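Local coordinates for protein acyl-CoA dehydrogenase (Thermus thermophilus, PDB 2Z1Q) that probably oxidises saturated acyl-CoA thioesters to 2,3-dehydroacyl-CoA with the help of bound FAD, passing the electrons on to an acceptor, at residues B[26-31]-B[89-94]; B[34-39]-B[97-102]; B[127-132]-B[244-249]. All coordinates share one frame; numbering follows the deposited sequence.

From the N terminus, residues 26-31 and 34-39 lead into and along helix 30-54, and the chain returns after a largely helical, strand-free loop to meet them with 89-94 and 97-102 on helix 90-99. Contacts 1 and 2 therefore cross along the sequence, pairing the same two helices first near their starts and then further down. Their centres are about 11 Å apart, and they touch through I92 CG2 and I35 CD1 at 3.3 Å. Contact 3 follows in series: it closes a longer loop containing much of the beta sheet, bringing helix 127-131 against strand 245-246. Its centre lies about 30 and 31 Å from those of contacts 1 and 2.

Contact 1: residues B[26-31]-B[89-94]; sequences EDFDES and PKVIST
F28 and V91 meet through apolar carbons just before helix 30-54 begins, CE2 of the phenyl ring of F28 lying 3.9 Å from CG2 of V91. The two side chains cross obliquely. F28 CG is set anti to its carbonyl carbon (chi1 -73°), which carries the ring end closer to helix 90-99 than its CB direction alone would, while V91 points toward the loop and offers the methyl that lies anti to its own backbone N. Y321 of helix 300-331 packs edge-to-face with the F28 ring.

The second touch falls in the first turn of each helix, where S31 OG rests 3.6 Å from the terminal methyl CD1 of I92, with no hydrogen bond between the segments. V91 and I92 form the buried side of the contact, I92 being packed also on V32, I35 and I77. The solvent side lies at D29, in the N-cap position, and E30, with F28 and S31 partly exposed between. D328 of helix 300-331 accepts from V91 N.

The contact joins the starts of two helices in the N-terminal helical domain of the acyl-CoA dehydrogenase fold. Only 116 Å² is buried between the segments, and no polar bond crosses, so their mutual fit probably rests on van der Waals contact, with water kept mainly from V91 and I92.

Contact 2: residues B[34-39]-B[97-102]; sequences EIARTT and AEELSG
Helix-to-helix packing within the N-terminal all-helical domain of the acyl-CoA dehydrogenase fold brings helix 30-54 against the later part of helix 90-99 and the residues that follow, away from the annotated FAD sites. T39 has its CB directed at segment 97-102 and buries the largest area, its CA 6.3 Å from that of E99. Its chi1 of -62° sets OG1 beside the backbone N and leaves the methyl CG2 anti to that N, 3.4 Å from E99 CB; the methyl also meets L100, whose side chain runs at about a right angle to T39. With a glycine in place of T39, E99 CB and the L100 branch would probably lose their main partner across the contact, leaving a gap between the helices.

E99 lies obliquely across T39. Its chi1 of -70° brings CG 3.9 Å from A36 O, and a bend at chi2 then turns the carboxylate off to a salt bridge with R277 of helix 252-288. No hydrogen bond crosses between the segments.

The T39 hydroxyl is instead spent on its own helix: OG1 donates to I35 O at 3.2 Å, placed 41° above the carbonyl plane, alongside the backbone bond from T39 N to that same oxygen.

Contact 3: residues B[127-132]-B[244-249]; sequences EEQKRK and NVLGEI
Q129 reaches from the weakly bonded helix 127-131 to the backbone of V245, and it accounts for more than half of the 101 Å² buried in this contact. Its CG stands between the backbone N and the carbonyl carbon (chi1 57°), and the extended chain beyond CG takes the amide over to the short, weakly bonded strand 245-246. The amide carbon CD of Q129 stops 4.5 Å from V245 O. The group is probably turned over in the model, so the nitrogen and oxygen cannot be told apart with confidence and no hydrogen bond to the strand can be assigned.

L246 is the second main participant. Its isobutyl group lies beside the amide end of Q129 and is buried, covered further by P120 and F124 of helix 119-124 and by A204 and L206 of strand 201-208. V245 differs: its CB points away, the side chain packs on T203 and Y173, and it meets Q129 with its carbonyl. Strand 245-246 forms the antiparallel neighbour of strand 201-208 through backbone bonds linking N244 with L206 and L246 with A204.

The contact thus links the helical N-terminal domain to the edge of the beta domain that follows it. The side chain of L246 is about 7 Å from that of Y146, an FAD-binding residue, and about 13 Å from the bound FAD, so the contact is near the site without forming it. The approach is a loose one, in which a buried polar amide faces the V245 carbonyl beside a leucine, with no bond assigned between the segments.

Contact 1: residues B[26-31]-B[89-94]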
ATOM      1  N   GLU B  26     -14.209 -17.881  19.596  1.00 41.95           N
ATOM      2  CA  GLU B  26     -15.438 -18.322  20.245  1.00 42.57           C
ATOM      3  C   GLU B  26     -15.148 -19.180  21.478  1.00 42.49           C
ATOM      4  O   GLU B  26     -16.066 -19.689  22.120  1.00 42.91           O
ATOM      5  CB  GLU B  26     -16.347 -19.077  19.260  1.00 41.58           C
ATOM      6  CG  GLU B  26     -15.622 -19.854  18.184  1.00 44.09           C
ATOM      7  CD  GLU B  26     -15.056 -18.979  17.072  1.00 43.62           C
ATOM      8  OE1 GLU B  26     -14.079 -19.420  16.437  1.00 43.35           O
ATOM      9  OE2 GLU B  26     -15.586 -17.868  16.818  1.00 42.50           O
ATOM     10  N   ASP B  27     -13.868 -19.332  21.815  1.00 41.65           N
ATOM     11  CA  ASP B  27     -13.487 -20.096  23.003  1.00 40.67           C
ATOM     12  C   ASP B  27     -13.176 -19.136  24.151  1.00 40.62           C
ATOM     13  O   ASP B  27     -12.665 -19.549  25.187  1.00 39.55           O
ATOM     14  CB  ASP B  27     -12.248 -20.949  22.738  1.00 40.45           C
ATOM     15  CG  ASP B  27     -12.545 -22.186  21.927  1.00 41.13           C
ATOM     16  OD1 ASP B  27     -11.676 -22.574  21.124  1.00 40.05           O
ATOM     17  OD2 ASP B  27     -13.631 -22.780  22.099  1.00 42.15           O
ATOM     18  N   PHE B  28     -13.474 -17.855  23.949  1.00 40.08           N
ATOM     19  CA  PHE B  28     -13.225 -16.831  24.964  1.00 40.59           C
ATOM     20  C   PHE B  28     -14.138 -17.054  26.169  1.00 40.87           C
ATOM     21  O   PHE B  28     -15.358 -17.071  26.022  1.00 39.31           O
ATOM     22  CB  PHE B  28     -13.490 -15.428  24.378  1.00 39.72           C
ATOM     23  CG  PHE B  28     -12.432 -14.944  23.401  1.00 38.47           C
ATOM     24  CD1 PHE B  28     -12.700 -13.880  22.541  1.00 37.52           C
ATOM     25  CD2 PHE B  28     -11.168 -15.532  23.355  1.00 37.29           C
ATOM     26  CE1 PHE B  28     -11.721 -13.409  21.647  1.00 37.15           C
ATOM     27  CE2 PHE B  28     -10.190 -15.071  22.470  1.00 36.95           C
ATOM     28  CZ  PHE B  28     -10.467 -14.008  21.614  1.00 35.94           C
ATOM     29  N   ASP B  29     -13.568 -17.234  27.356  1.00 43.42           N
ATOM     30  CA  ASP B  29     -14.414 -17.423  28.532  1.00 46.20           C
ATOM     31  C   ASP B  29     -14.948 -16.046  28.914  1.00 47.45           C
ATOM     32  O   ASP B  29     -14.368 -15.027  28.539  1.00 48.71           O
ATOM     33  CB  ASP B  29     -13.634 -18.047  29.694  1.00 47.57           C
ATOM     34  CG  ASP B  29     -12.690 -17.071  30.360  1.00 50.12           C
ATOM     35  OD1 ASP B  29     -13.179 -16.073  30.924  1.00 53.05           O
ATOM     36  OD2 ASP B  29     -11.465 -17.309  30.324  1.00 50.72           O
ATOM     37  N   GLU B  30     -16.057 -16.019  29.643  1.00 47.98           N
ATOM     38  CA  GLU B  30     -16.693 -14.771  30.048  1.00 48.55           C
ATOM     39  C   GLU B  30     -15.775 -13.669  30.562  1.00 47.24           C
ATOM     40  O   GLU B  30     -16.046 -12.484  30.367  1.00 45.29           O
ATOM     41  CB  GLU B  30     -17.785 -15.069  31.079  1.00 51.02           C
ATOM     42  CG  GLU B  30     -19.163 -14.993  30.479  1.00 53.72           C
ATOM     43  CD  GLU B  30     -19.519 -13.572  30.081  1.00 56.68           C
ATOM     44  OE1 GLU B  30     -20.187 -13.386  29.039  1.00 56.46           O
ATOM     45  OE2 GLU B  30     -19.131 -12.638  30.820  1.00 57.80           O
ATOM     46  N   SER B  31     -14.695 -14.064  31.221  1.00 46.07           N
ATOM     47  CA  SER B  31     -13.732 -13.112  31.750  1.00 46.48           C
ATOM     48  C   SER B  31     -13.120 -12.280  30.618  1.00 47.29           C
ATOM     49  O   SER B  31     -13.005 -11.054  30.728  1.00 46.89           O
ATOM     50  CB  SER B  31     -12.636 -13.858  32.501  1.00 46.23           C
ATOM     51  OG  SER B  31     -11.358 -13.384  32.129  1.00 50.26           O
ATOM     52  N   PRO B  89      -4.157 -14.223  32.085  1.00 39.95           N
ATOM     53  CA  PRO B  89      -3.686 -14.963  30.904  1.00 39.32           C
ATOM     54  C   PRO B  89      -3.418 -14.049  29.702  1.00 38.64           C
ATOM     55  O   PRO B  89      -4.171 -13.104  29.443  1.00 37.34           O
ATOM     56  CB  PRO B  89      -4.820 -15.945  30.641  1.00 39.84           C
ATOM     57  CG  PRO B  89      -5.330 -16.239  32.026  1.00 41.20           C
ATOM     58  CD  PRO B  89      -5.336 -14.873  32.689  1.00 40.22           C
ATOM     59  N   LYS B  90      -2.346 -14.342  28.970  1.00 37.19           N
ATOM     60  CA  LYS B  90      -1.967 -13.545  27.812  1.00 36.08           C
ATOM     61  C   LYS B  90      -3.127 -13.293  26.856  1.00 34.32           C
ATOM     62  O   LYS B  90      -3.162 -12.273  26.163  1.00 32.61           O
ATOM     63  CB  LYS B  90      -0.792 -14.212  27.101  1.00 36.76           C
ATOM     64  CG  LYS B  90       0.389 -14.405  28.038  1.00 38.69           C
ATOM     65  CD  LYS B  90       0.702 -13.095  28.779  1.00 41.22           C
ATOM     66  CE  LYS B  90       1.615 -13.315  29.973  1.00 42.81           C
ATOM     67  NZ  LYS B  90       1.728 -12.088  30.825  1.00 44.32           N
ATOM     68  N   VAL B  91      -4.095 -14.202  26.834  1.00 33.22           N
ATOM     69  CA  VAL B  91      -5.234 -14.009  25.954  1.00 32.76           C
ATOM     70  C   VAL B  91      -5.942 -12.683  26.238  1.00 32.67           C
ATOM     71  O   VAL B  91      -6.345 -11.987  25.310  1.00 32.38           O
ATOM     72  CB  VAL B  91      -6.260 -15.153  26.078  1.00 33.22           C
ATOM     73  CG1 VAL B  91      -6.743 -15.296  27.519  1.00 33.62           C
ATOM     74  CG2 VAL B  91      -7.426 -14.875  25.150  1.00 30.34           C
ATOM     75  N   ILE B  92      -6.082 -12.338  27.518  1.00 33.94           N
ATOM     76  CA  ILE B  92      -6.746 -11.095  27.933  1.00 34.80           C
ATOM     77  C   ILE B  92      -6.008  -9.838  27.446  1.00 35.11           C
ATOM     78  O   ILE B  92      -6.614  -8.949  26.844  1.00 35.73           O
ATOM     79  CB  ILE B  92      -6.889 -11.035  29.478  1.00 36.78           C
ATOM     80  CG1 ILE B  92      -7.827 -12.146  29.960  1.00 37.81           C
ATOM     81  CG2 ILE B  92      -7.419  -9.680  29.909  1.00 35.71           C
ATOM     82  CD1 ILE B  92      -8.041 -12.146  31.460  1.00 40.10           C
ATOM     83  N   SER B  93      -4.706  -9.759  27.705  1.00 34.29           N
ATOM     84  CA  SER B  93      -3.948  -8.599  27.249  1.00 34.95           C
ATOM     85  C   SER B  93      -3.951  -8.539  25.719  1.00 33.40           C
ATOM     86  O   SER B  93      -3.827  -7.463  25.130  1.00 32.00           O
ATOM     87  CB  SER B  93      -2.510  -8.652  27.781  1.00 35.78           C
ATOM     88  OG  SER B  93      -1.920  -9.917  27.555  1.00 37.85           O
ATOM     89  N   THR B  94      -4.118  -9.692  25.076  1.00 32.84           N
ATOM     90  CA  THR B  94      -4.141  -9.744  23.619  1.00 31.30           C
ATOM     91  C   THR B  94      -5.451  -9.210  23.049  1.00 30.89           C
ATOM     92  O   THR B  94      -5.439  -8.477  22.053  1.00 30.02           O
ATOM     93  CB  THR B  94      -3.900 -11.179  23.095  1.00 29.91           C
ATOM     94  OG1 THR B  94      -2.621 -11.641  23.540  1.00 29.43           O
ATOM     95  CG2 THR B  94      -3.931 -11.199  21.578  1.00 28.48           C
TER

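Contact 2: residues B[34-39]-B[97-102]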
ATOM      1  N   GLU B  34     -15.488 -10.029  28.944  1.00 51.37           N
ATOM      2  CA  GLU B  34     -15.789  -8.929  29.847  1.00 52.43           C
ATOM      3  C   GLU B  34     -14.845  -7.755  29.615  1.00 51.72           C
ATOM      4  O   GLU B  34     -15.275  -6.645  29.291  1.00 51.69           O
ATOM      5  CB  GLU B  34     -15.661  -9.388  31.302  1.00 54.44           C
ATOM      6  CG  GLU B  34     -16.943  -9.326  32.106  1.00 58.86           C
ATOM      7  CD  GLU B  34     -17.604  -7.965  32.033  1.00 61.24           C
ATOM      8  OE1 GLU B  34     -18.197  -7.653  30.978  1.00 62.98           O
ATOM      9  OE2 GLU B  34     -17.528  -7.210  33.028  1.00 62.55           O
ATOM     10  N   ILE B  35     -13.554  -8.000  29.790  1.00 49.72           N
ATOM     11  CA  ILE B  35     -12.579  -6.944  29.606  1.00 49.85           C
ATOM     12  C   ILE B  35     -12.666  -6.361  28.197  1.00 49.01           C
ATOM     13  O   ILE B  35     -12.514  -5.153  28.006  1.00 48.22           O
ATOM     14  CB  ILE B  35     -11.159  -7.453  29.891  1.00 50.16           C
ATOM     15  CG1 ILE B  35     -11.115  -8.055  31.303  1.00 51.05           C
ATOM     16  CG2 ILE B  35     -10.169  -6.309  29.775  1.00 51.22           C
ATOM     17  CD1 ILE B  35      -9.721  -8.357  31.828  1.00 52.54           C
ATOM     18  N   ALA B  36     -12.934  -7.214  27.212  1.00 46.68           N
ATOM     19  CA  ALA B  36     -13.056  -6.755  25.837  1.00 45.48           C
ATOM     20  C   ALA B  36     -14.145  -5.691  25.756  1.00 44.84           C
ATOM     21  O   ALA B  36     -13.980  -4.662  25.100  1.00 44.99           O
ATOM     22  CB  ALA B  36     -13.395  -7.920  24.917  1.00 43.39           C
ATOM     23  N   ARG B  37     -15.258  -5.945  26.430  1.00 43.93           N
ATOM     24  CA  ARG B  37     -16.370  -5.010  26.423  1.00 44.16           C
ATOM     25  C   ARG B  37     -15.969  -3.696  27.116  1.00 41.82           C
ATOM     26  O   ARG B  37     -16.329  -2.610  26.663  1.00 39.86           O
ATOM     27  CB  ARG B  37     -17.577  -5.649  27.105  1.00 46.26           C
ATOM     28  CG  ARG B  37     -18.896  -4.971  26.817  1.00 51.38           C
ATOM     29  CD  ARG B  37     -20.080  -5.829  27.257  1.00 54.44           C
ATOM     30  NE  ARG B  37     -20.133  -7.123  26.571  1.00 57.04           N
ATOM     31  CZ  ARG B  37     -19.726  -8.274  27.102  1.00 58.48           C
ATOM     32  NH1 ARG B  37     -19.817  -9.398  26.397  1.00 58.74           N
ATOM     33  NH2 ARG B  37     -19.232  -8.308  28.332  1.00 58.00           N
ATOM     34  N   THR B  38     -15.205  -3.813  28.200  1.00 39.11           N
ATOM     35  CA  THR B  38     -14.731  -2.649  28.952  1.00 39.92           C
ATOM     36  C   THR B  38     -13.888  -1.771  28.031  1.00 38.77           C
ATOM     37  O   THR B  38     -14.060  -0.554  27.974  1.00 38.75           O
ATOM     38  CB  THR B  38     -13.857  -3.079  30.161  1.00 39.63           C
ATOM     39  OG1 THR B  38     -14.657  -3.820  31.091  1.00 39.43           O
ATOM     40  CG2 THR B  38     -13.273  -1.863  30.863  1.00 39.39           C
ATOM     41  N   THR B  39     -12.975  -2.409  27.310  1.00 38.15           N
ATOM     42  CA  THR B  39     -12.105  -1.709  26.379  1.00 37.94           C
ATOM     43  C   THR B  39     -12.930  -1.018  25.301  1.00 38.56           C
ATOM     44  O   THR B  39     -12.710   0.158  25.000  1.00 38.50           O
ATOM     45  CB  THR B  39     -11.095  -2.686  25.744  1.00 37.74           C
ATOM     46  OG1 THR B  39     -10.260  -3.235  26.775  1.00 35.75           O
ATOM     47  CG2 THR B  39     -10.229  -1.981  24.721  1.00 36.44           C
ATOM     48  N   ALA B  97      -5.498  -5.484  23.279  1.00 28.56           N
ATOM     49  CA  ALA B  97      -4.724  -4.862  22.214  1.00 27.78           C
ATOM     50  C   ALA B  97      -5.589  -4.751  20.966  1.00 26.41           C
ATOM     51  O   ALA B  97      -5.617  -3.713  20.316  1.00 26.53           O
ATOM     52  CB  ALA B  97      -3.490  -5.691  21.918  1.00 24.46           C
ATOM     53  N   GLU B  98      -6.306  -5.825  20.642  1.00 26.94           N
ATOM     54  CA  GLU B  98      -7.153  -5.836  19.454  1.00 26.19           C
ATOM     55  C   GLU B  98      -8.253  -4.774  19.502  1.00 26.99           C
ATOM     56  O   GLU B  98      -8.478  -4.069  18.524  1.00 26.52           O
ATOM     57  CB  GLU B  98      -7.786  -7.227  19.227  1.00 26.47           C
ATOM     58  CG  GLU B  98      -8.845  -7.249  18.095  1.00 27.82           C
ATOM     59  CD  GLU B  98      -9.568  -8.593  17.919  1.00 28.17           C
ATOM     60  OE1 GLU B  98     -10.592  -8.613  17.206  1.00 25.68           O
ATOM     61  OE2 GLU B  98      -9.120  -9.618  18.482  1.00 28.23           O
ATOM     62  N   GLU B  99      -8.934  -4.667  20.640  1.00 28.27           N
ATOM     63  CA  GLU B  99     -10.025  -3.708  20.793  1.00 31.29           C
ATOM     64  C   GLU B  99      -9.532  -2.259  20.827  1.00 31.91           C
ATOM     65  O   GLU B  99     -10.273  -1.329  20.521  1.00 31.78           O
ATOM     66  CB  GLU B  99     -10.835  -4.031  22.060  1.00 32.08           C
ATOM     67  CG  GLU B  99     -11.670  -5.329  21.978  1.00 34.87           C
ATOM     68  CD  GLU B  99     -12.531  -5.414  20.723  1.00 34.86           C
ATOM     69  OE1 GLU B  99     -12.911  -4.351  20.181  1.00 38.69           O
ATOM     70  OE2 GLU B  99     -12.839  -6.538  20.283  1.00 34.53           O
ATOM     71  N   LEU B 100      -8.275  -2.070  21.195  1.00 33.02           N
ATOM     72  CA  LEU B 100      -7.736  -0.724  21.241  1.00 35.56           C
ATOM     73  C   LEU B 100      -7.265  -0.191  19.886  1.00 38.35           C
ATOM     74  O   LEU B 100      -6.800   0.944  19.800  1.00 36.49           O
ATOM     75  CB  LEU B 100      -6.613  -0.642  22.260  1.00 31.16           C
ATOM     76  CG  LEU B 100      -7.089  -0.496  23.704  1.00 29.25           C
ATOM     77  CD1 LEU B 100      -5.867  -0.483  24.585  1.00 28.26           C
ATOM     78  CD2 LEU B 100      -7.909   0.778  23.897  1.00 28.08           C
ATOM     79  N   SER B 101      -7.410  -1.002  18.836  1.00 40.86           N
ATOM     80  CA  SER B 101      -7.013  -0.598  17.485  1.00 44.44           C
ATOM     81  C   SER B 101      -7.949   0.499  16.968  1.00 45.57           C
ATOM     82  O   SER B 101      -7.810   0.966  15.834  1.00 46.46           O
ATOM     83  CB  SER B 101      -7.067  -1.795  16.527  1.00 46.20           C
ATOM     84  OG  SER B 101      -8.408  -2.202  16.282  1.00 49.01           O
ATOM     85  N   GLY B 102      -8.906   0.902  17.801  1.00 47.26           N
ATOM     86  CA  GLY B 102      -9.837   1.943  17.398  1.00 48.59           C
ATOM     87  C   GLY B 102      -9.528   3.269  18.064  1.00 49.08           C
ATOM     88  O   GLY B 102     -10.201   4.278  17.825  1.00 50.56           O
TER

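Contact 3: residues B[127-132]-B[244-249]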
ATOM      1  N   GLU B 127      13.915  -7.319  43.128  1.00 48.83           N
ATOM      2  CA  GLU B 127      12.875  -7.338  44.137  1.00 50.29           C
ATOM      3  C   GLU B 127      12.483  -5.944  44.623  1.00 49.69           C
ATOM      4  O   GLU B 127      11.317  -5.559  44.558  1.00 49.65           O
ATOM      5  CB  GLU B 127      13.337  -8.184  45.326  1.00 53.25           C
ATOM      6  CG  GLU B 127      13.749  -9.621  44.968  1.00 56.87           C
ATOM      7  CD  GLU B 127      15.088  -9.717  44.230  1.00 59.17           C
ATOM      8  OE1 GLU B 127      16.132  -9.355  44.819  1.00 59.59           O
ATOM      9  OE2 GLU B 127      15.095 -10.169  43.063  1.00 60.75           O
ATOM     10  N   GLU B 128      13.454  -5.174  45.098  1.00 49.51           N
ATOM     11  CA  GLU B 128      13.138  -3.850  45.613  1.00 50.77           C
ATOM     12  C   GLU B 128      12.719  -2.839  44.542  1.00 49.72           C
ATOM     13  O   GLU B 128      11.837  -2.019  44.786  1.00 48.97           O
ATOM     14  CB  GLU B 128      14.314  -3.289  46.427  1.00 53.58           C
ATOM     15  CG  GLU B 128      15.439  -2.735  45.576  1.00 59.34           C
ATOM     16  CD  GLU B 128      16.517  -2.029  46.390  1.00 62.04           C
ATOM     17  OE1 GLU B 128      17.370  -2.721  46.991  1.00 63.38           O
ATOM     18  OE2 GLU B 128      16.512  -0.778  46.426  1.00 62.34           O
ATOM     19  N   GLN B 129      13.329  -2.893  43.358  1.00 48.50           N
ATOM     20  CA  GLN B 129      12.969  -1.938  42.310  1.00 47.59           C
ATOM     21  C   GLN B 129      11.612  -2.219  41.670  1.00 46.48           C
ATOM     22  O   GLN B 129      11.066  -1.366  40.980  1.00 45.99           O
ATOM     23  CB  GLN B 129      14.061  -1.872  41.232  1.00 46.50           C
ATOM     24  CG  GLN B 129      14.362  -3.196  40.586  1.00 47.21           C
ATOM     25  CD  GLN B 129      15.625  -3.181  39.730  1.00 46.10           C
ATOM     26  OE1 GLN B 129      16.619  -2.545  40.070  1.00 45.21           O
ATOM     27  NE2 GLN B 129      15.589  -3.906  38.625  1.00 45.29           N
ATOM     28  N   LYS B 130      11.050  -3.402  41.900  1.00 46.22           N
ATOM     29  CA  LYS B 130       9.740  -3.723  41.336  1.00 44.93           C
ATOM     30  C   LYS B 130       8.620  -3.172  42.213  1.00 45.66           C
ATOM     31  O   LYS B 130       7.530  -2.871  41.721  1.00 42.78           O
ATOM     32  CB  LYS B 130       9.561  -5.233  41.170  1.00 43.33           C
ATOM     33  CG  LYS B 130      10.369  -5.828  40.033  1.00 44.15           C
ATOM     34  CD  LYS B 130       9.918  -7.240  39.704  1.00 43.20           C
ATOM     35  CE  LYS B 130      10.234  -8.195  40.832  1.00 44.15           C
ATOM     36  NZ  LYS B 130       9.744  -9.569  40.541  1.00 45.09           N
ATOM     37  N   ARG B 131       8.899  -3.030  43.508  1.00 47.31           N
ATOM     38  CA  ARG B 131       7.897  -2.527  44.443  1.00 50.02           C
ATOM     39  C   ARG B 131       7.774  -1.017  44.365  1.00 49.78           C
ATOM     40  O   ARG B 131       6.715  -0.455  44.650  1.00 49.47           O
ATOM     41  CB  ARG B 131       8.237  -2.929  45.883  1.00 52.51           C
ATOM     42  CG  ARG B 131       7.150  -2.560  46.914  1.00 57.00           C
ATOM     43  CD  ARG B 131       5.834  -3.312  46.668  1.00 59.78           C
ATOM     44  NE  ARG B 131       4.677  -2.427  46.495  1.00 62.49           N
ATOM     45  CZ  ARG B 131       3.455  -2.852  46.172  1.00 64.35           C
ATOM     46  NH1 ARG B 131       2.454  -1.988  46.028  1.00 64.31           N
ATOM     47  NH2 ARG B 131       3.233  -4.149  45.991  1.00 64.79           N
ATOM     48  N   LYS B 132       8.848  -0.356  43.958  1.00 49.90           N
ATOM     49  CA  LYS B 132       8.810   1.090  43.890  1.00 50.60           C
ATOM     50  C   LYS B 132       8.601   1.637  42.489  1.00 49.46           C
ATOM     51  O   LYS B 132       8.756   2.834  42.264  1.00 51.31           O
ATOM     52  CB  LYS B 132      10.094   1.667  44.478  1.00 52.58           C
ATOM     53  CG  LYS B 132      11.305   1.519  43.584  1.00 53.65           C
ATOM     54  CD  LYS B 132      11.772   2.875  43.065  1.00 56.03           C
ATOM     55  CE  LYS B 132      12.203   3.804  44.194  1.00 56.70           C
ATOM     56  NZ  LYS B 132      12.805   5.073  43.676  1.00 57.89           N
ATOM     57  N   ASN B 244      20.078   0.998  39.915  1.00 45.42           N
ATOM     58  CA  ASN B 244      19.113   1.206  38.850  1.00 44.93           C
ATOM     59  C   ASN B 244      19.443   0.370  37.629  1.00 43.78           C
ATOM     60  O   ASN B 244      18.800   0.497  36.588  1.00 42.70           O
ATOM     61  CB  ASN B 244      19.043   2.675  38.449  1.00 46.16           C
ATOM     62  CG  ASN B 244      18.135   3.478  39.350  1.00 47.02           C
ATOM     63  OD1 ASN B 244      17.320   2.925  40.089  1.00 49.27           O
ATOM     64  ND2 ASN B 244      18.256   4.794  39.279  1.00 47.78           N
ATOM     65  N   VAL B 245      20.454  -0.481  37.754  1.00 42.49           N
ATOM     66  CA  VAL B 245      20.834  -1.349  36.659  1.00 41.60           C
ATOM     67  C   VAL B 245      19.771  -2.432  36.545  1.00 42.67           C
ATOM     68  O   VAL B 245      19.532  -3.175  37.503  1.00 43.09           O
ATOM     69  CB  VAL B 245      22.190  -2.011  36.916  1.00 40.71           C
ATOM     70  CG1 VAL B 245      22.442  -3.098  35.882  1.00 39.83           C
ATOM     71  CG2 VAL B 245      23.288  -0.970  36.869  1.00 39.36           C
ATOM     72  N   LEU B 246      19.136  -2.510  35.377  1.00 42.51           N
ATOM     73  CA  LEU B 246      18.092  -3.491  35.113  1.00 42.38           C
ATOM     74  C   LEU B 246      18.708  -4.766  34.554  1.00 43.18           C
ATOM     75  O   LEU B 246      19.286  -4.758  33.463  1.00 42.60           O
ATOM     76  CB  LEU B 246      17.083  -2.929  34.105  1.00 42.16           C
ATOM     77  CG  LEU B 246      15.616  -3.299  34.355  1.00 41.83           C
ATOM     78  CD1 LEU B 246      14.739  -2.690  33.275  1.00 41.89           C
ATOM     79  CD2 LEU B 246      15.458  -4.806  34.388  1.00 42.32           C
ATOM     80  N   GLY B 247      18.578  -5.860  35.298  1.00 43.21           N
ATOM     81  CA  GLY B 247      19.139  -7.120  34.856  1.00 43.64           C
ATOM     82  C   GLY B 247      20.613  -7.223  35.188  1.00 45.07           C
ATOM     83  O   GLY B 247      21.065  -6.685  36.201  1.00 45.53           O
ATOM     84  N   GLU B 248      21.366  -7.910  34.333  1.00 45.97           N
ATOM     85  CA  GLU B 248      22.800  -8.089  34.538  1.00 47.73           C
ATOM     86  C   GLU B 248      23.612  -7.312  33.501  1.00 48.18           C
ATOM     87  O   GLU B 248      23.237  -7.244  32.329  1.00 48.22           O
ATOM     88  CB  GLU B 248      23.166  -9.576  34.457  1.00 49.66           C
ATOM     89  CG  GLU B 248      22.362 -10.477  35.388  1.00 52.19           C
ATOM     90  CD  GLU B 248      22.940 -11.882  35.488  1.00 55.47           C
ATOM     91  OE1 GLU B 248      22.997 -12.589  34.457  1.00 55.19           O
ATOM     92  OE2 GLU B 248      23.343 -12.279  36.603  1.00 58.50           O
ATOM     93  N   ILE B 249      24.731  -6.740  33.933  1.00 48.57           N
ATOM     94  CA  ILE B 249      25.595  -5.967  33.046  1.00 48.55           C
ATOM     95  C   ILE B 249      26.128  -6.824  31.898  1.00 48.30           C
ATOM     96  O   ILE B 249      26.735  -7.873  32.126  1.00 48.55           O
ATOM     97  CB  ILE B 249      26.785  -5.384  33.824  1.00 49.19           C
ATOM     98  CG1 ILE B 249      26.276  -4.614  35.044  1.00 49.81           C
ATOM     99  CG2 ILE B 249      27.585  -4.452  32.934  1.00 49.18           C
ATOM    100  CD1 ILE B 249      27.376  -4.147  35.967  1.00 49.92           C
TER